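Local coordinates for multicopper oxidase (PDB 4E9X), which probably couples one-electron oxidation of its substrates at copper to the four-electron reduction of dioxygen to water, at residues Thr14-Asp22 with Tyr167-Leu177; Ile241-His252 with Ile270-Asp281. One frame throughout, in Å; residues are numbered along the deposited sequence. Where two conformers were deposited one is given.

Interaction 1: residues Thr14-Asp22 with Tyr167-Leu177; sequences TIKVAPGLD and YFSVNAKSFPL
A bulged beta-hairpin end illustrates how one cupredoxin-like domain can dock on another: Ala-18 and Leu-21, the first and last residues of a type II turn, press on Tyr-167, the first residue of a strand in the second domain. The hairpin carries a classic beta bulge, two residues, Val-17 and Ala-18, standing opposite the single Leu-21. Leu-21 has its CG anti to the backbone N (chi1 -179°), which carries CD2 across one face of the tyrosine ring, 3.7 Å from the centroid in a CH-pi contact 19° off the normal. Ala-18 CB reaches the same ring obliquely, 3.6 Å from Tyr-167 CD1. With an alanine in place of Tyr-167, Leu-21 CD2 would probably lose the surface it rests on and a gap would open beneath the turn.

One backbone hydrogen bond spans the contact, from Ser-174 N to Val-17 O (2.8 Å), with the donor nearly in line with the C=O; Lys-173 CA adds a CH...O approach to that oxygen. A water lies between two carbonyls, 2.8 Å from Lys-16 O and 2.7 Å from Ala-172 O. At the outer margin Leu-177 CD1 rests on the peptide joining Ala-18 to Pro-19, 3.6 Å from Pro-19 N, and touches the aliphatic part of Lys-16, whose NZ turns instead to a 2.6 Å salt bridge with Asp-22 OD1.

Ser-174 OG hydrogen-bonds with Gly-268 N. Trp-147 of strand 138-147 packs against Ile-15 and Val-17, Val-25 of strand 21-28 touches Ile-15, and strand 167-170 runs antiparallel to strand 138-147 at the border of its sheet.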
loop_
_atom_site.group_PDB
_atom_site.type_symbol
_atom_site.label_atom_id
_atom_site.label_comp_id
_atom_site.label_asym_id
_atom_site.label_seq_id
_atom_site.Cartn_x
_atom_site.Cartn_y
_atom_site.Cartn_z
ATOM N N THR A 14 6.843 -10.181 29.298
ATOM C CA THR A 14 5.576 -10.561 28.656
ATOM C C THR A 14 4.565 -9.394 28.781
ATOM O O THR A 14 4.373 -8.841 29.862
ATOM C CB THR A 14 5.023 -11.826 29.358
ATOM O OG1 THR A 14 5.961 -12.905 29.202
ATOM C CG2 THR A 14 3.682 -12.270 28.789
ATOM N N ILE A 15 3.943 -9.093 27.650
ATOM C CA ILE A 15 2.973 -8.018 27.619
ATOM C C ILE A 15 1.610 -8.570 27.317
ATOM O O ILE A 15 1.500 -9.603 26.697
ATOM C CB ILE A 15 3.355 -6.893 26.582
ATOM C CG1 ILE A 15 3.551 -7.478 25.194
ATOM C CG2 ILE A 15 4.583 -6.151 27.082
ATOM C CD1 ILE A 15 3.646 -6.386 24.116
ATOM N N LYS A 16 0.583 -7.892 27.733
ATOM C CA LYS A 16 -0.770 -8.292 27.345
ATOM C C LYS A 16 -1.165 -7.479 26.130
ATOM O O LYS A 16 -1.310 -6.277 26.244
ATOM C CB LYS A 16 -1.755 -8.029 28.501
ATOM C CG LYS A 16 -3.150 -8.570 28.131
ATOM C CD LYS A 16 -4.083 -8.487 29.288
ATOM C CE LYS A 16 -4.349 -9.723 30.113
ATOM N NZ LYS A 16 -3.371 -10.824 30.091
ATOM N N VAL A 17 -1.289 -8.124 24.984
ATOM C CA VAL A 17 -1.640 -7.407 23.749
ATOM C C VAL A 17 -3.158 -7.294 23.607
ATOM O O VAL A 17 -3.669 -6.264 23.175
ATOM C CB VAL A 17 -1.011 -8.142 22.552
ATOM C CG1 VAL A 17 -1.467 -7.593 21.178
ATOM C CG2 VAL A 17 0.485 -8.064 22.588
ATOM N N ALA A 18 -3.877 -8.385 23.952
ATOM C CA ALA A 18 -5.316 -8.439 23.769
ATOM C C ALA A 18 -5.879 -9.270 24.940
ATOM O O ALA A 18 -5.076 -10.010 25.550
ATOM C CB ALA A 18 -5.602 -9.148 22.437
ATOM N N PRO A 19 -7.167 -9.243 25.210
ATOM C CA PRO A 19 -7.767 -10.156 26.202
ATOM C C PRO A 19 -7.357 -11.572 25.788
ATOM O O PRO A 19 -7.527 -12.023 24.614
ATOM C CB PRO A 19 -9.232 -9.879 26.017
ATOM C CG PRO A 19 -9.279 -8.418 25.627
ATOM C CD PRO A 19 -8.197 -8.386 24.570
ATOM N N GLY A 20 -6.696 -12.272 26.736
ATOM C CA GLY A 20 -6.239 -13.605 26.454
ATOM C C GLY A 20 -5.067 -13.830 25.537
ATOM O O GLY A 20 -4.735 -14.997 25.250
ATOM N N LEU A 21 -4.412 -12.779 25.074
ATOM C CA LEU A 21 -3.166 -12.900 24.352
ATOM C C LEU A 21 -2.081 -12.136 25.129
ATOM O O LEU A 21 -1.961 -10.918 25.076
ATOM C CB LEU A 21 -3.263 -12.337 22.930
ATOM C CG LEU A 21 -1.932 -12.499 22.186
ATOM C CD1 LEU A 21 -1.637 -13.979 21.965
ATOM C CD2 LEU A 21 -1.918 -11.708 20.858
ATOM N N ASP A 22 -1.272 -12.923 25.838
ATOM C CA ASP A 22 -0.022 -12.501 26.471
ATOM C C ASP A 22 1.128 -12.834 25.528
ATOM O O ASP A 22 1.097 -13.926 24.949
ATOM C CB ASP A 22 0.144 -13.273 27.788
ATOM C CG ASP A 22 -1.001 -12.813 28.704
ATOM O OD1 ASP A 22 -1.264 -11.612 28.798
ATOM O OD2 ASP A 22 -1.656 -13.706 29.294
ATOM N N TYR A 167 -3.554 -10.978 15.296
ATOM C CA TYR A 167 -3.890 -9.876 16.198
ATOM C C TYR A 167 -3.125 -8.632 15.720
ATOM O O TYR A 167 -2.129 -8.703 15.034
ATOM C CB TYR A 167 -3.556 -10.143 17.648
ATOM C CG TYR A 167 -4.380 -11.207 18.345
ATOM C CD1 TYR A 167 -5.355 -10.868 19.262
ATOM C CD2 TYR A 167 -4.102 -12.564 18.082
ATOM C CE1 TYR A 167 -6.112 -11.863 19.933
ATOM C CE2 TYR A 167 -4.853 -13.539 18.747
ATOM C CZ TYR A 167 -5.842 -13.203 19.665
ATOM O OH TYR A 167 -6.558 -14.207 20.298
ATOM N N PHE A 168 -3.718 -7.485 16.023
ATOM C CA PHE A 168 -3.327 -6.171 15.455
ATOM C C PHE A 168 -3.383 -5.082 16.516
ATOM O O PHE A 168 -4.261 -5.169 17.386
ATOM C CB PHE A 168 -4.210 -5.807 14.240
ATOM C CG PHE A 168 -4.297 -6.956 13.240
ATOM C CD1 PHE A 168 -3.316 -7.064 12.254
ATOM C CD2 PHE A 168 -5.301 -7.915 13.349
ATOM C CE1 PHE A 168 -3.347 -8.148 11.392
ATOM C CE2 PHE A 168 -5.317 -9.011 12.474
ATOM C CZ PHE A 168 -4.325 -9.108 11.512
ATOM N N SER A 169 -2.515 -4.083 16.475
ATOM C CA SER A 169 -2.509 -3.151 17.582
ATOM C C SER A 169 -2.055 -1.764 17.168
ATOM O O SER A 169 -1.408 -1.540 16.137
ATOM C CB SER A 169 -1.571 -3.662 18.701
ATOM O OG SER A 169 -0.236 -3.865 18.160
ATOM N N VAL A 170 -2.379 -0.811 18.051
ATOM C CA VAL A 170 -1.685 0.458 18.118
ATOM C C VAL A 170 -1.005 0.508 19.479
ATOM O O VAL A 170 -1.632 0.208 20.509
ATOM C CB VAL A 170 -2.640 1.658 17.873
ATOM C CG1 VAL A 170 -3.861 1.643 18.782
ATOM C CG2 VAL A 170 -1.860 2.999 18.038
ATOM N N ASN A 171 0.263 0.871 19.512
ATOM C CA ASN A 171 1.077 0.944 20.746
ATOM C C ASN A 171 0.936 -0.335 21.546
ATOM O O ASN A 171 0.792 -0.298 22.775
ATOM C CB ASN A 171 0.730 2.188 21.561
ATOM C CG ASN A 171 1.106 3.440 20.773
ATOM O OD1 ASN A 171 1.760 3.337 19.747
ATOM N ND2 ASN A 171 0.653 4.622 21.215
ATOM N N ALA A 172 0.978 -1.461 20.826
ATOM C CA ALA A 172 1.009 -2.822 21.403
ATOM C C ALA A 172 -0.253 -3.215 22.170
ATOM O O ALA A 172 -0.204 -4.196 22.917
ATOM C CB ALA A 172 2.258 -3.051 22.253
ATOM N N LYS A 173 -1.388 -2.552 21.943
ATOM C CA LYS A 173 -2.654 -3.058 22.477
ATOM C C LYS A 173 -3.678 -3.132 21.351
ATOM O O LYS A 173 -3.712 -2.344 20.415
ATOM C CB LYS A 173 -3.136 -2.194 23.661
ATOM C CG LYS A 173 -2.009 -1.888 24.660
ATOM C CD LYS A 173 -2.417 -1.576 26.087
ATOM C CE LYS A 173 -1.260 -0.949 26.875
ATOM N NZ LYS A 173 -0.274 -1.997 27.279
ATOM N N SER A 174 -4.537 -4.139 21.510
ATOM C CA SER A 174 -5.685 -4.400 20.648
ATOM C C SER A 174 -6.978 -3.982 21.367
ATOM O O SER A 174 -7.162 -4.341 22.548
ATOM C CB SER A 174 -5.669 -5.900 20.339
ATOM O OG SER A 174 -6.851 -6.337 19.639
ATOM N N PHE A 175 -7.847 -3.239 20.691
ATOM C CA PHE A 175 -9.121 -2.849 21.247
ATOM C C PHE A 175 -9.830 -4.066 21.830
ATOM O O PHE A 175 -9.885 -5.104 21.154
ATOM C CB PHE A 175 -9.962 -2.237 20.106
ATOM C CG PHE A 175 -11.320 -1.745 20.628
ATOM C CD1 PHE A 175 -11.458 -0.448 21.105
ATOM C CD2 PHE A 175 -12.420 -2.578 20.639
ATOM C CE1 PHE A 175 -12.685 -0.011 21.619
ATOM C CE2 PHE A 175 -13.623 -2.146 21.158
ATOM C CZ PHE A 175 -13.774 -0.866 21.660
ATOM N N PRO A 176 -10.445 -4.014 23.020
ATOM C CA PRO A 176 -10.696 -2.816 23.835
ATOM C C PRO A 176 -9.622 -2.357 24.802
ATOM O O PRO A 176 -9.884 -1.454 25.596
ATOM C CB PRO A 176 -11.903 -3.264 24.681
ATOM C CG PRO A 176 -11.608 -4.712 24.927
ATOM C CD PRO A 176 -11.090 -5.217 23.564
ATOM N N LEU A 177 -8.445 -2.959 24.716
ATOM C CA LEU A 177 -7.334 -2.636 25.637
ATOM C C LEU A 177 -6.565 -1.407 25.211
ATOM O O LEU A 177 -5.667 -0.954 25.938
ATOM C CB LEU A 177 -6.394 -3.817 25.820
ATOM C CG LEU A 177 -7.045 -5.079 26.423
ATOM C CD1 LEU A 177 -5.974 -6.150 26.661
ATOM C CD2 LEU A 177 -7.823 -4.735 27.688
HETATM O O HOH W 1 0.768 -4.538 25.427
HETATM O O HOH W 2 -1.598 -4.202 28.083
#

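Interaction 2: residues Ile241-His252 with Ile270-Asp281; sequences IEADNPGRFIFH and ITVIEYDGVPVD. With CU (copper (II) ion), chain F.
Backbone pairing comes first: Arg-248 to His-252 run antiparallel to Ile-270 to Glu-274, with Phe-249/Ile-273 and Phe-251/Thr-271 as hydrogen-bonded pairs. The ladder continues through Tyr-275 N to Gly-247 O (3.2 Å).

Apolar packing divides between the sheet faces. Phe-251 CD1 meets Ile-273 CD1 at 3.8 Å on one, while on the other Ile-270 CG2 nestles against Ile-250 CG1 (3.6 Å). Farther along, Pro-246 CA sits over the centre of the Tyr-275 ring, 3.4 Å from the centroid, a CH-pi contact 13° off the normal.

Polar groups fix the loop ends. Tyr-275 OH accepts a 3.0 Å bond from Asn-245 N and is also hydrogen-bonded to His-208 NE2. The guanidinium of Arg-248 forms a salt bridge with Asp-281, NH2 to OD2 2.8 Å on the anti side, the two flat groups turned 72° apart; NH2 also reaches Val-78 O of the second subunit.

Metal binding involves His-252, near the end of strand 248-253: its CG lies between the backbone N and the carbonyl carbon (chi1 62°), which leads the ring away from Ile-270 and lets NE2 bind copper at 2.0 Å. His-206 of the same chain and His-106 of the second subunit bind the same ion, consistent with the interfacial trinuclear clusters of two-domain multicopper oxidases.

Strand 248-253 lies between strands 270-275 and 201-205, and strand 181-183 runs parallel to 270-275 on its other flank.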
loop_
_atom_site.group_PDB
_atom_site.type_symbol
_atom_site.label_atom_id
_atom_site.label_comp_id
_atom_site.label_asym_id
_atom_site.label_seq_id
_atom_site.Cartn_x
_atom_site.Cartn_y
_atom_site.Cartn_z
ATOM N N ILE A 241 -5.131 17.237 13.011
ATOM C CA ILE A 241 -6.590 17.279 13.105
ATOM C C ILE A 241 -6.967 18.523 13.895
ATOM O O ILE A 241 -6.466 18.728 15.003
ATOM C CB ILE A 241 -7.176 16.021 13.770
ATOM C CG1 ILE A 241 -7.021 14.821 12.818
ATOM C CG2 ILE A 241 -8.636 16.269 14.167
ATOM C CD1 ILE A 241 -7.495 13.499 13.389
ATOM N N GLU A 242 -7.851 19.345 13.335
ATOM C CA GLU A 242 -8.502 20.430 14.074
ATOM C C GLU A 242 -9.648 19.837 14.856
ATOM O O GLU A 242 -10.603 19.348 14.224
ATOM C CB GLU A 242 -9.009 21.548 13.120
ATOM C CG GLU A 242 -7.949 22.099 12.165
ATOM C CD GLU A 242 -7.023 23.121 12.808
ATOM O OE1 GLU A 242 -7.348 23.693 13.876
ATOM O OE2 GLU A 242 -5.965 23.366 12.204
ATOM N N ALA A 243 -9.580 19.863 16.185
ATOM C CA ALA A 243 -10.686 19.277 16.975
ATOM C C ALA A 243 -11.810 20.249 17.170
ATOM O O ALA A 243 -11.987 20.851 18.214
ATOM C CB ALA A 243 -10.128 18.812 18.338
ATOM N N ASP A 244 -12.586 20.410 16.116
ATOM C CA ASP A 244 -13.600 21.464 16.162
ATOM C C ASP A 244 -14.981 20.850 15.968
ATOM O O ASP A 244 -15.952 21.539 15.624
ATOM C CB ASP A 244 -13.296 22.503 15.119
ATOM C CG ASP A 244 -13.264 21.969 13.693
ATOM O OD1 ASP A 244 -13.585 20.789 13.413
ATOM O OD2 ASP A 244 -12.905 22.829 12.835
ATOM N N ASN A 245 -15.132 19.558 16.236
ATOM C CA ASN A 245 -16.395 18.865 15.961
ATOM C C ASN A 245 -16.732 17.911 17.079
ATOM O O ASN A 245 -16.489 16.702 17.007
ATOM C CB ASN A 245 -16.231 18.072 14.668
ATOM C CG ASN A 245 -17.539 17.367 14.311
ATOM O OD1 ASN A 245 -18.638 17.690 14.839
ATOM N ND2 ASN A 245 -17.439 16.398 13.391
ATOM N N PRO A 246 -17.261 18.435 18.187
ATOM C CA PRO A 246 -17.431 17.547 19.368
ATOM C C PRO A 246 -18.352 16.362 19.100
ATOM O O PRO A 246 -19.468 16.487 18.585
ATOM C CB PRO A 246 -18.102 18.507 20.402
ATOM C CG PRO A 246 -17.480 19.843 20.027
ATOM C CD PRO A 246 -17.532 19.853 18.504
ATOM N N GLY A 247 -17.917 15.205 19.547
ATOM C CA GLY A 247 -18.630 13.942 19.412
ATOM C C GLY A 247 -17.795 12.831 20.037
ATOM O O GLY A 247 -16.761 13.135 20.681
ATOM N N ARG A 248 -18.194 11.602 19.834
ATOM C CA ARG A 248 -17.340 10.447 20.081
ATOM C C ARG A 248 -17.092 9.831 18.694
ATOM O O ARG A 248 -18.026 9.282 18.098
ATOM C CB ARG A 248 -17.948 9.410 21.009
ATOM C CG ARG A 248 -18.147 9.924 22.420
ATOM C CD ARG A 248 -18.529 8.845 23.433
ATOM N NE ARG A 248 -19.786 8.170 23.117
ATOM C CZ ARG A 248 -20.962 8.493 23.689
ATOM N NH1 ARG A 248 -21.074 9.478 24.586
ATOM N NH2 ARG A 248 -22.029 7.801 23.334
ATOM N N PHE A 249 -15.860 9.972 18.220
ATOM C CA PHE A 249 -15.538 9.615 16.846
ATOM C C PHE A 249 -14.448 8.556 16.798
ATOM O O PHE A 249 -13.292 8.787 17.130
ATOM C CB PHE A 249 -15.103 10.891 16.101
ATOM C CG PHE A 249 -16.304 11.751 15.711
ATOM C CD1 PHE A 249 -17.244 11.302 14.792
ATOM C CD2 PHE A 249 -16.424 13.031 16.255
ATOM C CE1 PHE A 249 -18.274 12.127 14.410
ATOM C CE2 PHE A 249 -17.496 13.860 15.861
ATOM C CZ PHE A 249 -18.417 13.388 14.917
ATOM N N ILE A 250 -14.827 7.346 16.367
ATOM C CA ILE A 250 -13.848 6.240 16.315
ATOM C C ILE A 250 -12.784 6.568 15.309
ATOM O O ILE A 250 -12.966 7.323 14.349
ATOM C CB ILE A 250 -14.637 4.952 16.059
ATOM C CG1 ILE A 250 -13.928 3.639 16.380
ATOM C CG2 ILE A 250 -15.127 4.866 14.629
ATOM C CD1 ILE A 250 -14.844 2.419 16.310
ATOM N N PHE A 251 -11.597 5.962 15.499
ATOM C CA PHE A 251 -10.392 6.315 14.718
ATOM C C PHE A 251 -9.678 4.967 14.643
ATOM O O PHE A 251 -9.317 4.405 15.677
ATOM C CB PHE A 251 -9.650 7.384 15.496
ATOM C CG PHE A 251 -8.368 8.019 14.873
ATOM C CD1 PHE A 251 -7.652 8.947 15.598
ATOM C CD2 PHE A 251 -7.906 7.713 13.582
ATOM C CE1 PHE A 251 -6.513 9.590 15.122
ATOM C CE2 PHE A 251 -6.755 8.332 13.144
ATOM C CZ PHE A 251 -6.051 9.232 13.866
ATOM N N HIS A 252 -9.512 4.425 13.430
ATOM C CA HIS A 252 -9.130 2.999 13.397
ATOM C C HIS A 252 -8.493 2.630 12.073
ATOM O O HIS A 252 -8.642 3.308 11.067
ATOM C CB HIS A 252 -10.351 2.093 13.627
ATOM C CG HIS A 252 -11.395 2.259 12.563
ATOM N ND1 HIS A 252 -11.460 1.470 11.400
ATOM C CD2 HIS A 252 -12.417 3.119 12.444
ATOM C CE1 HIS A 252 -12.510 1.920 10.692
ATOM N NE2 HIS A 252 -13.127 2.906 11.285
ATOM N N ILE A 270 -7.885 0.275 17.170
ATOM C CA ILE A 270 -9.055 1.141 17.270
ATOM C C ILE A 270 -8.905 2.057 18.491
ATOM O O ILE A 270 -8.628 1.525 19.577
ATOM C CB ILE A 270 -10.346 0.320 17.443
ATOM C CG1 ILE A 270 -10.568 -0.695 16.336
ATOM C CG2 ILE A 270 -11.545 1.270 17.635
ATOM C CD1 ILE A 270 -11.724 -1.656 16.575
ATOM N N THR A 271 -9.132 3.351 18.330
ATOM C CA THR A 271 -9.317 4.244 19.447
ATOM C C THR A 271 -10.581 5.059 19.179
ATOM O O THR A 271 -11.265 4.828 18.156
ATOM C CB THR A 271 -8.067 5.110 19.688
ATOM O OG1 THR A 271 -8.316 5.942 20.858
ATOM C CG2 THR A 271 -7.744 6.008 18.515
ATOM N N VAL A 272 -10.911 5.953 20.104
ATOM C CA VAL A 272 -12.048 6.877 19.918
ATOM C C VAL A 272 -11.529 8.260 20.255
ATOM O O VAL A 272 -10.875 8.448 21.322
ATOM C CB VAL A 272 -13.197 6.513 20.864
ATOM C CG1 VAL A 272 -14.375 7.460 20.718
ATOM C CG2 VAL A 272 -13.632 5.085 20.634
ATOM N N ILE A 273 -11.777 9.218 19.367
ATOM C CA ILE A 273 -11.571 10.641 19.685
ATOM C C ILE A 273 -12.757 11.014 20.542
ATOM O O ILE A 273 -13.888 11.137 20.019
ATOM C CB ILE A 273 -11.481 11.483 18.420
ATOM C CG1 ILE A 273 -10.320 10.941 17.517
ATOM C CG2 ILE A 273 -11.301 12.926 18.804
ATOM C CD1 ILE A 273 -10.423 11.462 16.099
ATOM N N GLU A 274 -12.518 11.180 21.843
ATOM C CA GLU A 274 -13.568 11.499 22.817
ATOM C C GLU A 274 -13.451 12.966 23.149
ATOM O O GLU A 274 -12.435 13.399 23.722
ATOM C CB GLU A 274 -13.326 10.724 24.103
ATOM C CG GLU A 274 -13.631 9.205 24.022
ATOM C CD GLU A 274 -13.405 8.552 25.360
ATOM O OE1 GLU A 274 -12.876 9.189 26.311
ATOM O OE2 GLU A 274 -13.716 7.356 25.463
ATOM N N TYR A 275 -14.482 13.746 22.830
ATOM C CA TYR A 275 -14.435 15.153 23.248
ATOM C C TYR A 275 -14.980 15.318 24.675
ATOM O O TYR A 275 -16.024 14.726 25.049
ATOM C CB TYR A 275 -15.245 16.058 22.339
ATOM C CG TYR A 275 -14.650 16.409 20.973
ATOM C CD1 TYR A 275 -14.501 15.440 19.957
ATOM C CD2 TYR A 275 -14.301 17.710 20.709
ATOM C CE1 TYR A 275 -13.966 15.824 18.727
ATOM C CE2 TYR A 275 -13.818 18.116 19.496
ATOM C CZ TYR A 275 -13.637 17.159 18.497
ATOM O OH TYR A 275 -13.183 17.576 17.280
ATOM N N ASP A 276 -14.261 16.117 25.427
ATOM C CA ASP A 276 -14.583 16.280 26.868
ATOM C C ASP A 276 -16.023 16.700 27.095
ATOM O O ASP A 276 -16.600 16.318 28.107
ATOM C CB ASP A 276 -13.676 17.366 27.410
ATOM C CG ASP A 276 -12.213 16.936 27.698
ATOM O OD1 ASP A 276 -11.959 15.706 27.755
ATOM O OD2 ASP A 276 -11.354 17.805 27.899
ATOM N N GLY A 277 -16.587 17.501 26.192
ATOM C CA GLY A 277 -17.900 18.125 26.529
ATOM C C GLY A 277 -19.054 17.184 26.257
ATOM O O GLY A 277 -20.221 17.576 26.529
ATOM N N VAL A 278 -18.814 16.014 25.662
ATOM C CA VAL A 278 -19.976 15.221 25.196
ATOM C C VAL A 278 -20.486 14.351 26.319
ATOM O O VAL A 278 -19.729 13.542 26.900
ATOM C CB VAL A 278 -19.557 14.363 23.973
ATOM C CG1 VAL A 278 -20.754 13.486 23.556
ATOM C CG2 VAL A 278 -19.082 15.251 22.835
ATOM N N PRO A 279 -21.741 14.432 26.728
ATOM C CA PRO A 279 -22.206 13.560 27.820
ATOM C C PRO A 279 -22.106 12.099 27.462
ATOM O O PRO A 279 -22.328 11.697 26.320
ATOM C CB PRO A 279 -23.688 13.974 27.978
ATOM C CG PRO A 279 -23.742 15.360 27.441
ATOM C CD PRO A 279 -22.791 15.331 26.261
ATOM N N VAL A 280 -21.728 11.272 28.428
ATOM C CA VAL A 280 -21.498 9.845 28.187
ATOM C C VAL A 280 -22.754 9.017 28.322
ATOM O O VAL A 280 -23.434 9.002 29.317
ATOM C CB VAL A 280 -20.414 9.361 29.185
ATOM C CG1 VAL A 280 -20.184 7.870 29.066
ATOM C CG2 VAL A 280 -19.119 10.165 29.024
ATOM N N ASP A 281 -23.098 8.210 27.330
ATOM C CA ASP A 281 -24.257 7.347 27.348
ATOM C C ASP A 281 -23.992 6.059 28.119
ATOM O O ASP A 281 -22.825 5.637 28.107
ATOM C CB ASP A 281 -24.688 6.992 25.918
ATOM C CG ASP A 281 -25.126 8.311 25.236
ATOM O OD1 ASP A 281 -26.281 8.719 25.416
ATOM O OD2 ASP A 281 -24.283 8.929 24.537
HETATM CU CU CU F . -15.002 3.386 10.880
HETATM O O HOH W 3 -19.023 11.084 25.719
#

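Interaction 1 joins the two copper-oxidase domains of one chain, whereas interaction 2 builds a strand pair within the second domain that carries a copper ligand to the interface with the neighbouring subunit. Their centres are 22 Å apart, yet they meet where Phe-175 CB packs on Ile-270 CB at 3.7 Å, so the loop after strand 167-170 packs on the first residue of strand 270-275. Both segments of interaction 1 precede those of interaction 2 along the chain. Of the two, only interaction 2 supplies a copper ligand, His-252, whose side chain is about 3 Å from a bound oxygen molecule and about 5 Å from a second copper ion.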